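Local coordinates for putative dehydratase (Salmonella enterica subsp. enterica serovar Enteritidis, PDB 3TW9), which catalyses, with low activity in vitro, the magnesium-dependent dehydration of D-gluconate to 2-dehydro-3-deoxy-D-gluconate, a reaction unlikely to matter for D-gluconate breakdown in vivo, at residues Val228-Arg236 with Leu261-Leu270; Cys143-Cys151 with Glu394-Leu402. All blocks are in the same frame, centred on the assembly; numbering follows the deposited sequence. Where two conformers were deposited one is given.

Contact 1. Residues Val228-Arg236 with Leu261-Leu270; sequences VPRLFDHLR and LAKTLEQYQL
With CG anti to its own carbonyl carbon (chi1 -53°), Tyr268 lays its ring against helix 228-236, while Arg236, bent at chi2 (-61°), curls its guanidinium back to the Tyr268 carbonyl. NE and NH2 of Arg236 both bond this one oxygen side-on: NE lies 2.9 Å from Tyr268 O and NH2 meets it nearly in line with the carbonyl bond, with the oxygen close to the guanidinium plane. A water accepts from Arg236 NH2 and donates to Gln269 O, and NH1 turns to the carbonyls of Gly240 and Ile243, leading into strand 244-248. One face of the Tyr268 ring rests on the helix, where Phe232 CB makes a CH-pi contact 4.2 Å from the ring centroid; CG of Gln267 sits over the opposite face, so the ring is sandwiched. Tyr268 OH reaches Asp233 OD1 in a weak bond of 3.5 Å. Farther back, the axes of segments 228-236 and 261-265 run nearly parallel, 10.1 Å apart at closest approach. Leu265 reaches into the interface: CD1 lies 3.9 Å from Val228 CG1, and CD2 is 3.8 Å from Pro229 CA and also meets the Phe232 ring. CD1 of Leu261 touches Val228 CB and Pro229 CD, and Leu270 CD1 comes over one face of the Phe232 ring. Neighbouring outer helices of the enolase-superfamily barrel are thus joined by an apolar seam. At its end buried Arg236 bonds carbonyls of Tyr268, Gly240 and Ile243, and probably steadies the turn toward strand 272-274, which carries the magnesium ligand Glu274.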
loop_
_atom_site.group_PDB
_atom_site.type_symbol
_atom_site.label_atom_id
_atom_site.label_comp_id
_atom_site.label_asym_id
_atom_site.label_seq_id
_atom_site.Cartn_x
_atom_site.Cartn_y
_atom_site.Cartn_z
ATOM N N VAL C 228 -34.589 10.491 -12.921
ATOM C CA VAL C 228 -33.393 11.065 -12.302
ATOM C C VAL C 228 -32.864 12.338 -13.001
ATOM O O VAL C 228 -32.548 13.293 -12.307
ATOM C CB VAL C 228 -32.271 9.988 -12.037
ATOM C CG1 VAL C 228 -30.975 10.613 -11.440
ATOM C CG2 VAL C 228 -32.788 8.967 -11.102
ATOM N N PRO C 229 -32.763 12.358 -14.358
ATOM C CA PRO C 229 -32.222 13.584 -14.927
ATOM C C PRO C 229 -33.095 14.814 -14.644
ATOM O O PRO C 229 -32.552 15.905 -14.458
ATOM C CB PRO C 229 -32.180 13.293 -16.431
ATOM C CG PRO C 229 -32.018 11.788 -16.504
ATOM C CD PRO C 229 -32.871 11.288 -15.380
ATOM N N ARG C 230 -34.414 14.622 -14.591
ATOM C CA ARG C 230 -35.350 15.712 -14.290
ATOM C C ARG C 230 -35.167 16.268 -12.875
ATOM O O ARG C 230 -35.161 17.496 -12.690
ATOM C CB ARG C 230 -36.805 15.278 -14.528
ATOM C CG ARG C 230 -37.066 14.779 -15.952
ATOM C CD ARG C 230 -38.467 15.126 -16.432
ATOM N NE ARG C 230 -39.504 14.355 -15.751
ATOM C CZ ARG C 230 -40.115 13.291 -16.266
ATOM N NH1 ARG C 230 -39.796 12.858 -17.482
ATOM N NH2 ARG C 230 -41.049 12.662 -15.564
ATOM N N LEU C 231 -34.981 15.371 -11.901
ATOM C CA LEU C 231 -34.632 15.736 -10.525
ATOM C C LEU C 231 -33.382 16.626 -10.479
ATOM O O LEU C 231 -33.396 17.686 -9.861
ATOM C CB LEU C 231 -34.447 14.480 -9.644
ATOM C CG LEU C 231 -33.824 14.676 -8.260
ATOM C CD1 LEU C 231 -34.762 15.444 -7.305
ATOM C CD2 LEU C 231 -33.384 13.345 -7.657
ATOM N N PHE C 232 -32.317 16.220 -11.170
ATOM C CA PHE C 232 -31.094 17.009 -11.186
ATOM C C PHE C 232 -31.161 18.296 -11.994
ATOM O O PHE C 232 -30.517 19.286 -11.616
ATOM C CB PHE C 232 -29.880 16.132 -11.559
ATOM C CG PHE C 232 -29.443 15.289 -10.415
ATOM C CD1 PHE C 232 -28.804 15.880 -9.305
ATOM C CD2 PHE C 232 -29.739 13.932 -10.373
ATOM C CE1 PHE C 232 -28.453 15.125 -8.179
ATOM C CE2 PHE C 232 -29.381 13.159 -9.248
ATOM C CZ PHE C 232 -28.727 13.759 -8.143
ATOM N N ASP C 233 -31.952 18.295 -13.072
ATOM C CA ASP C 233 -32.221 19.531 -13.800
ATOM C C ASP C 233 -32.843 20.561 -12.840
ATOM O O ASP C 233 -32.341 21.699 -12.707
ATOM C CB ASP C 233 -33.118 19.279 -15.011
ATOM C CG ASP C 233 -33.246 20.510 -15.891
ATOM O OD1 ASP C 233 -32.266 20.871 -16.574
ATOM O OD2 ASP C 233 -34.325 21.126 -15.879
ATOM N N HIS C 234 -33.878 20.128 -12.126
ATOM C CA HIS C 234 -34.544 20.967 -11.115
ATOM C C HIS C 234 -33.617 21.442 -10.002
ATOM O O HIS C 234 -33.593 22.622 -9.692
ATOM C CB HIS C 234 -35.747 20.267 -10.471
ATOM C CG HIS C 234 -36.408 21.104 -9.417
ATOM N ND1 HIS C 234 -37.263 22.142 -9.725
ATOM C CD2 HIS C 234 -36.296 21.097 -8.067
ATOM C CE1 HIS C 234 -37.674 22.716 -8.608
ATOM N NE2 HIS C 234 -37.099 22.103 -7.588
ATOM N N LEU C 235 -32.874 20.523 -9.388
ATOM C CA LEU C 235 -31.978 20.886 -8.305
ATOM C C LEU C 235 -30.876 21.814 -8.782
ATOM O O LEU C 235 -30.526 22.744 -8.081
ATOM C CB LEU C 235 -31.376 19.636 -7.638
ATOM C CG LEU C 235 -32.341 18.731 -6.856
ATOM C CD1 LEU C 235 -31.629 17.503 -6.351
ATOM C CD2 LEU C 235 -33.043 19.478 -5.710
ATOM N N ARG C 236 -30.324 21.587 -9.969
ATOM C CA ARG C 236 -29.304 22.523 -10.461
ATOM C C ARG C 236 -29.897 23.907 -10.783
ATOM O O ARG C 236 -29.233 24.929 -10.601
ATOM C CB ARG C 236 -28.536 21.969 -11.662
ATOM C CG ARG C 236 -27.558 20.858 -11.284
ATOM C CD ARG C 236 -26.498 21.353 -10.298
ATOM N NE ARG C 236 -25.396 20.383 -10.215
ATOM C CZ ARG C 236 -24.484 20.333 -9.249
ATOM N NH1 ARG C 236 -24.543 21.183 -8.220
ATOM N NH2 ARG C 236 -23.525 19.409 -9.294
ATOM N N LEU C 261 -27.849 6.469 -18.122
ATOM C CA LEU C 261 -28.095 7.416 -17.054
ATOM C C LEU C 261 -26.830 8.227 -16.723
ATOM O O LEU C 261 -26.884 9.455 -16.585
ATOM C CB LEU C 261 -28.598 6.684 -15.813
ATOM C CG LEU C 261 -28.969 7.540 -14.604
ATOM C CD1 LEU C 261 -30.124 8.515 -14.909
ATOM C CD2 LEU C 261 -29.324 6.626 -13.444
ATOM N N ALA C 262 -25.696 7.544 -16.636
ATOM C CA ALA C 262 -24.393 8.220 -16.499
ATOM C C ALA C 262 -24.191 9.297 -17.577
ATOM O O ALA C 262 -23.807 10.434 -17.291
ATOM C CB ALA C 262 -23.248 7.185 -16.548
ATOM N N LYS C 263 -24.475 8.940 -18.812
ATOM C CA LYS C 263 -24.372 9.894 -19.921
ATOM C C LYS C 263 -25.337 11.076 -19.786
ATOM O O LYS C 263 -24.933 12.228 -19.983
ATOM C CB LYS C 263 -24.558 9.199 -21.275
ATOM C CG LYS C 263 -23.423 8.179 -21.581
ATOM C CD LYS C 263 -23.745 7.333 -22.835
ATOM C CE LYS C 263 -23.704 8.148 -24.128
ATOM N NZ LYS C 263 -23.851 7.286 -25.342
ATOM N N THR C 264 -26.581 10.793 -19.422
ATOM C CA THR C 264 -27.590 11.866 -19.280
ATOM C C THR C 264 -27.298 12.828 -18.121
ATOM O O THR C 264 -27.722 13.984 -18.157
ATOM C CB THR C 264 -29.025 11.306 -19.146
ATOM O OG1 THR C 264 -29.129 10.467 -17.991
ATOM C CG2 THR C 264 -29.387 10.505 -20.379
ATOM N N LEU C 265 -26.557 12.348 -17.121
ATOM C CA LEU C 265 -26.228 13.136 -15.914
ATOM C C LEU C 265 -24.914 13.889 -16.005
ATOM O O LEU C 265 -24.586 14.648 -15.095
ATOM C CB LEU C 265 -26.224 12.252 -14.676
ATOM C CG LEU C 265 -27.566 11.606 -14.268
ATOM C CD1 LEU C 265 -27.391 10.740 -13.061
ATOM C CD2 LEU C 265 -28.654 12.664 -14.001
ATOM N N GLU C 266 -24.153 13.667 -17.082
ATOM C CA GLU C 266 -22.904 14.422 -17.334
ATOM C C GLU C 266 -23.023 15.931 -17.173
ATOM O O GLU C 266 -22.205 16.537 -16.498
ATOM C CB GLU C 266 -22.347 14.110 -18.727
ATOM C CG GLU C 266 -21.420 12.934 -18.699
ATOM C CD GLU C 266 -20.899 12.497 -20.048
ATOM O OE1 GLU C 266 -20.623 13.331 -20.943
ATOM O OE2 GLU C 266 -20.754 11.273 -20.193
ATOM N N GLN C 267 -24.056 16.512 -17.789
ATOM C CA GLN C 267 -24.267 17.958 -17.794
ATOM C C GLN C 267 -24.506 18.541 -16.386
ATOM O O GLN C 267 -24.379 19.750 -16.187
ATOM C CB GLN C 267 -25.458 18.308 -18.687
ATOM C CG GLN C 267 -26.748 17.622 -18.262
ATOM C CD GLN C 267 -27.879 17.782 -19.266
ATOM O OE1 GLN C 267 -28.233 18.892 -19.653
ATOM N NE2 GLN C 267 -28.454 16.659 -19.683
ATOM N N TYR C 268 -24.850 17.682 -15.424
ATOM C CA TYR C 268 -25.172 18.137 -14.054
ATOM C C TYR C 268 -23.982 18.057 -13.098
ATOM O O TYR C 268 -24.093 18.454 -11.919
ATOM C CB TYR C 268 -26.388 17.378 -13.513
ATOM C CG TYR C 268 -27.557 17.461 -14.443
ATOM C CD1 TYR C 268 -28.089 18.708 -14.805
ATOM C CD2 TYR C 268 -28.133 16.309 -14.986
ATOM C CE1 TYR C 268 -29.169 18.810 -15.681
ATOM C CE2 TYR C 268 -29.219 16.398 -15.865
ATOM C CZ TYR C 268 -29.729 17.656 -16.208
ATOM O OH TYR C 268 -30.797 17.761 -17.075
ATOM N N GLN C 269 -22.861 17.542 -13.628
ATOM C CA GLN C 269 -21.564 17.587 -12.947
ATOM C C GLN C 269 -21.625 17.002 -11.536
ATOM O O GLN C 269 -21.280 17.691 -10.560
ATOM C CB GLN C 269 -21.043 19.034 -12.896
ATOM C CG GLN C 269 -20.907 19.725 -14.255
ATOM C CD GLN C 269 -19.477 19.722 -14.760
ATOM O OE1 GLN C 269 -18.683 18.869 -14.376
ATOM N NE2 GLN C 269 -19.143 20.682 -15.620
ATOM N N LEU C 270 -22.088 15.756 -11.426
ATOM C CA LEU C 270 -22.132 15.072 -10.140
ATOM C C LEU C 270 -20.731 14.835 -9.603
ATOM O O LEU C 270 -19.785 14.644 -10.364
ATOM C CB LEU C 270 -22.884 13.735 -10.250
ATOM C CG LEU C 270 -24.409 13.816 -10.098
ATOM C CD1 LEU C 270 -25.061 14.660 -11.189
ATOM C CD2 LEU C 270 -25.028 12.428 -10.063
HETATM O O HOH W 1 -21.285 18.010 -7.851
#

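Contact 2. Residues Cys143-Cys151 with Glu394-Leu402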
loop_
_atom_site.group_PDB
_atom_site.type_symbol
_atom_site.label_atom_id
_atom_site.label_comp_id
_atom_site.label_asym_id
_atom_site.label_seq_id
_atom_site.Cartn_x
_atom_site.Cartn_y
_atom_site.Cartn_z
ATOM N N CYS C 143 -2.766 14.199 6.303
ATOM C CA CYS C 143 -2.609 14.650 4.918
ATOM C C CYS C 143 -3.547 15.814 4.588
ATOM O O CYS C 143 -3.548 16.339 3.469
ATOM C CB CYS C 143 -2.884 13.493 3.943
ATOM S SG CYS C 143 -1.578 12.283 4.015
ATOM N N ARG C 144 -4.364 16.209 5.559
ATOM C CA ARG C 144 -5.307 17.299 5.361
ATOM C C ARG C 144 -5.638 17.830 6.763
ATOM O O ARG C 144 -5.313 17.189 7.761
ATOM C CB ARG C 144 -6.566 16.813 4.621
ATOM C CG ARG C 144 -7.197 15.542 5.236
ATOM C CD ARG C 144 -8.235 14.901 4.278
ATOM N NE ARG C 144 -7.684 14.789 2.929
ATOM C CZ ARG C 144 -6.800 13.868 2.551
ATOM N NH1 ARG C 144 -6.411 12.906 3.385
ATOM N NH2 ARG C 144 -6.335 13.873 1.309
ATOM N N ASP C 145 -6.302 18.982 6.829
ATOM C CA ASP C 145 -6.602 19.645 8.106
ATOM C C ASP C 145 -7.989 19.311 8.683
ATOM O O ASP C 145 -8.318 19.708 9.800
ATOM C CB ASP C 145 -6.461 21.155 7.923
ATOM C CG ASP C 145 -5.076 21.557 7.439
ATOM O OD1 ASP C 145 -4.133 21.337 8.210
ATOM O OD2 ASP C 145 -4.931 22.108 6.313
ATOM N N GLY C 146 -8.807 18.606 7.911
ATOM C CA GLY C 146 -10.111 18.108 8.365
ATOM C C GLY C 146 -10.654 17.156 7.299
ATOM O O GLY C 146 -10.128 17.106 6.193
ATOM N N ILE C 147 -11.694 16.408 7.647
ATOM C CA ILE C 147 -12.268 15.399 6.763
ATOM C C ILE C 147 -13.614 15.847 6.202
ATOM O O ILE C 147 -14.629 15.872 6.931
ATOM C CB ILE C 147 -12.403 14.045 7.488
ATOM C CG1 ILE C 147 -11.040 13.627 8.002
ATOM C CG2 ILE C 147 -12.975 12.970 6.523
ATOM C CD1 ILE C 147 -11.088 12.503 9.018
ATOM N N PRO C 148 -13.634 16.214 4.905
ATOM C CA PRO C 148 -14.905 16.615 4.308
ATOM C C PRO C 148 -15.897 15.472 4.246
ATOM O O PRO C 148 -15.533 14.315 4.001
ATOM C CB PRO C 148 -14.531 17.108 2.904
ATOM C CG PRO C 148 -13.132 16.727 2.695
ATOM C CD PRO C 148 -12.490 16.503 4.025
ATOM N N LEU C 149 -17.139 15.820 4.526
ATOM C CA LEU C 149 -18.203 14.866 4.645
ATOM C C LEU C 149 -19.270 15.113 3.600
ATOM O O LEU C 149 -19.396 16.222 3.049
ATOM C CB LEU C 149 -18.847 14.998 6.032
ATOM C CG LEU C 149 -17.967 14.966 7.262
ATOM C CD1 LEU C 149 -18.821 15.336 8.436
ATOM C CD2 LEU C 149 -17.251 13.593 7.466
ATOM N N TYR C 150 -20.014 14.056 3.280
ATOM C CA TYR C 150 -21.338 14.200 2.706
ATOM C C TYR C 150 -22.360 13.495 3.588
ATOM O O TYR C 150 -22.030 12.577 4.339
ATOM C CB TYR C 150 -21.454 13.757 1.226
ATOM C CG TYR C 150 -21.532 12.269 0.881
ATOM C CD1 TYR C 150 -22.764 11.640 0.663
ATOM C CD2 TYR C 150 -20.361 11.530 0.662
ATOM C CE1 TYR C 150 -22.834 10.292 0.288
ATOM C CE2 TYR C 150 -20.426 10.166 0.285
ATOM C CZ TYR C 150 -21.662 9.576 0.090
ATOM O OH TYR C 150 -21.742 8.254 -0.307
ATOM N N CYS C 151 -23.592 13.970 3.500
ATOM C CA CYS C 151 -24.697 13.362 4.227
ATOM C C CYS C 151 -25.824 13.101 3.258
ATOM O O CYS C 151 -25.857 13.631 2.134
ATOM C CB CYS C 151 -25.174 14.319 5.317
ATOM S SG CYS C 151 -25.739 15.862 4.598
ATOM N N GLU C 394 -15.629 14.908 16.141
ATOM C CA GLU C 394 -16.268 16.218 16.101
ATOM C C GLU C 394 -16.787 16.510 14.690
ATOM O O GLU C 394 -16.013 16.469 13.748
ATOM C CB GLU C 394 -15.228 17.262 16.518
ATOM C CG GLU C 394 -15.758 18.412 17.301
ATOM C CD GLU C 394 -16.758 18.005 18.380
ATOM O OE1 GLU C 394 -16.440 17.136 19.226
ATOM O OE2 GLU C 394 -17.869 18.574 18.385
ATOM N N ILE C 395 -18.086 16.800 14.566
ATOM C CA ILE C 395 -18.700 17.178 13.286
ATOM C C ILE C 395 -19.001 18.672 13.319
ATOM O O ILE C 395 -19.845 19.137 14.094
ATOM C CB ILE C 395 -20.003 16.384 12.986
ATOM C CG1 ILE C 395 -19.798 14.868 13.166
ATOM C CG2 ILE C 395 -20.582 16.746 11.598
ATOM C CD1 ILE C 395 -18.845 14.196 12.158
ATOM N N ASP C 396 -18.307 19.415 12.468
ATOM C CA ASP C 396 -18.370 20.869 12.491
ATOM C C ASP C 396 -18.405 21.385 11.067
ATOM O O ASP C 396 -17.389 21.434 10.389
ATOM C CB ASP C 396 -17.186 21.424 13.313
ATOM C CG ASP C 396 -16.942 22.923 13.094
ATOM O OD1 ASP C 396 -17.825 23.604 12.543
ATOM O OD2 ASP C 396 -15.841 23.410 13.459
ATOM N N HIS C 397 -19.603 21.810 10.654
ATOM C CA HIS C 397 -19.842 22.457 9.357
ATOM C C HIS C 397 -19.231 21.721 8.177
ATOM O O HIS C 397 -18.398 22.258 7.446
ATOM C CB HIS C 397 -19.432 23.926 9.409
ATOM C CG HIS C 397 -20.310 24.735 10.320
ATOM N ND1 HIS C 397 -21.255 25.622 9.848
ATOM C CD2 HIS C 397 -20.432 24.740 11.667
ATOM C CE1 HIS C 397 -21.904 26.156 10.870
ATOM N NE2 HIS C 397 -21.430 25.630 11.985
ATOM N N GLY C 398 -19.644 20.468 8.031
ATOM C CA GLY C 398 -19.248 19.649 6.895
ATOM C C GLY C 398 -17.858 19.054 6.949
ATOM O O GLY C 398 -17.394 18.456 5.966
ATOM N N TYR C 399 -17.173 19.230 8.068
ATOM C CA TYR C 399 -15.889 18.556 8.283
ATOM C C TYR C 399 -15.910 17.751 9.543
ATOM O O TYR C 399 -16.501 18.167 10.540
ATOM C CB TYR C 399 -14.695 19.551 8.349
ATOM C CG TYR C 399 -14.293 20.166 7.036
ATOM C CD1 TYR C 399 -13.435 19.503 6.162
ATOM C CD2 TYR C 399 -14.792 21.421 6.646
ATOM C CE1 TYR C 399 -13.065 20.076 4.927
ATOM C CE2 TYR C 399 -14.430 21.998 5.425
ATOM C CZ TYR C 399 -13.560 21.308 4.574
ATOM O OH TYR C 399 -13.188 21.834 3.378
ATOM N N ALA C 400 -15.238 16.599 9.518
ATOM C CA ALA C 400 -15.013 15.834 10.728
ATOM C C ALA C 400 -13.600 16.053 11.256
ATOM O O ALA C 400 -12.618 16.101 10.484
ATOM C CB ALA C 400 -15.269 14.346 10.504
ATOM N N TYR C 401 -13.510 16.164 12.582
ATOM C CA TYR C 401 -12.231 16.372 13.268
ATOM C C TYR C 401 -12.043 15.266 14.299
ATOM O O TYR C 401 -12.791 15.181 15.280
ATOM C CB TYR C 401 -12.147 17.779 13.923
ATOM C CG TYR C 401 -12.367 18.922 12.955
ATOM C CD1 TYR C 401 -11.301 19.482 12.261
ATOM C CD2 TYR C 401 -13.652 19.425 12.708
ATOM C CE1 TYR C 401 -11.495 20.511 11.346
ATOM C CE2 TYR C 401 -13.854 20.452 11.803
ATOM C CZ TYR C 401 -12.772 20.994 11.128
ATOM O OH TYR C 401 -12.963 22.005 10.223
ATOM N N LEU C 402 -11.072 14.393 14.050
ATOM C CA LEU C 402 -10.748 13.333 14.986
ATOM C C LEU C 402 -10.055 13.918 16.202
ATOM O O LEU C 402 -9.240 14.830 16.057
ATOM C CB LEU C 402 -9.791 12.326 14.340
ATOM C CG LEU C 402 -10.339 11.320 13.332
ATOM C CD1 LEU C 402 -9.168 10.491 12.786
ATOM C CD2 LEU C 402 -11.415 10.418 13.924
HETATM O O HOH W 2 -19.278 18.867 3.475
#
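A beta-hairpin, 394-396 with 399-401, turning through a type I' turn from Asp396 to Tyr399, is added to the first strand of the barrel domain, 147-152, whose other neighbours 175-177 and 376-377 run parallel to it. The hairpin strand 399-401 pairs with it antiparallel. Ile147 and Ala400 form the hydrogen-bonded pair: Ile147 N bonds Ala400 O at 3.0 Å, and Ala400 N bonds Ile147 O at 2.8 Å. Next along, Leu149 N bonds Gly398 O at 3.0 Å, a carbonyl that also accepts from a water donating to Leu149 O. Pro148, which has no N-H to give, occupies the non-hydrogen-bonded position opposite Tyr399, and there C-H...O contacts run from Tyr399 CA to Ile147 O and from Pro148 CA to Gly398 O. On the Pro148 side of the sheet, the Tyr399 ring leans obliquely across the proline, its CE1 3.7 Å from Pro148 CD. Tyr401 brings the edge of its ring to Asp145 O, with CE1 3.6 Å from that oxygen. Leu149 points toward the hairpin; chi1 of -52° sets its branch beside its own N, and from there CD2 comes 3.7 Å from Ala400 CB while CD1 meets both CG2 and CD1 of Ile395. Met364 of helix 357-369 packs on the face of Ile147 and Ala400. Backbone bonds thus set the register around a proline, and apolar contacts of Pro148 with Tyr399 and of Leu149 with Ala400 and Ile395 back them up, on a strand ending in His152, which probably binds substrate.

From the N terminus the chain first builds the antiparallel sheet and helices before residue 140, then enters the barrel through 143-151, the first half of contact 2. It continues through strand 175-177 to helix 221-239, passes strand 244-248 and helix 255-265, and there closes contact 1, a short loop with 24 residues between its segments. The remaining strands and helices of the barrel follow before hairpin 394-402 returns to strand 147-152 and closes contact 2, a loop of 242 intervening residues that wholly encloses the first. Contact 1 joins successive outer helices; contact 2 brings the chain beyond the barrel back to its first strand. Their centres lie about 27 Å apart and the contacts do not touch.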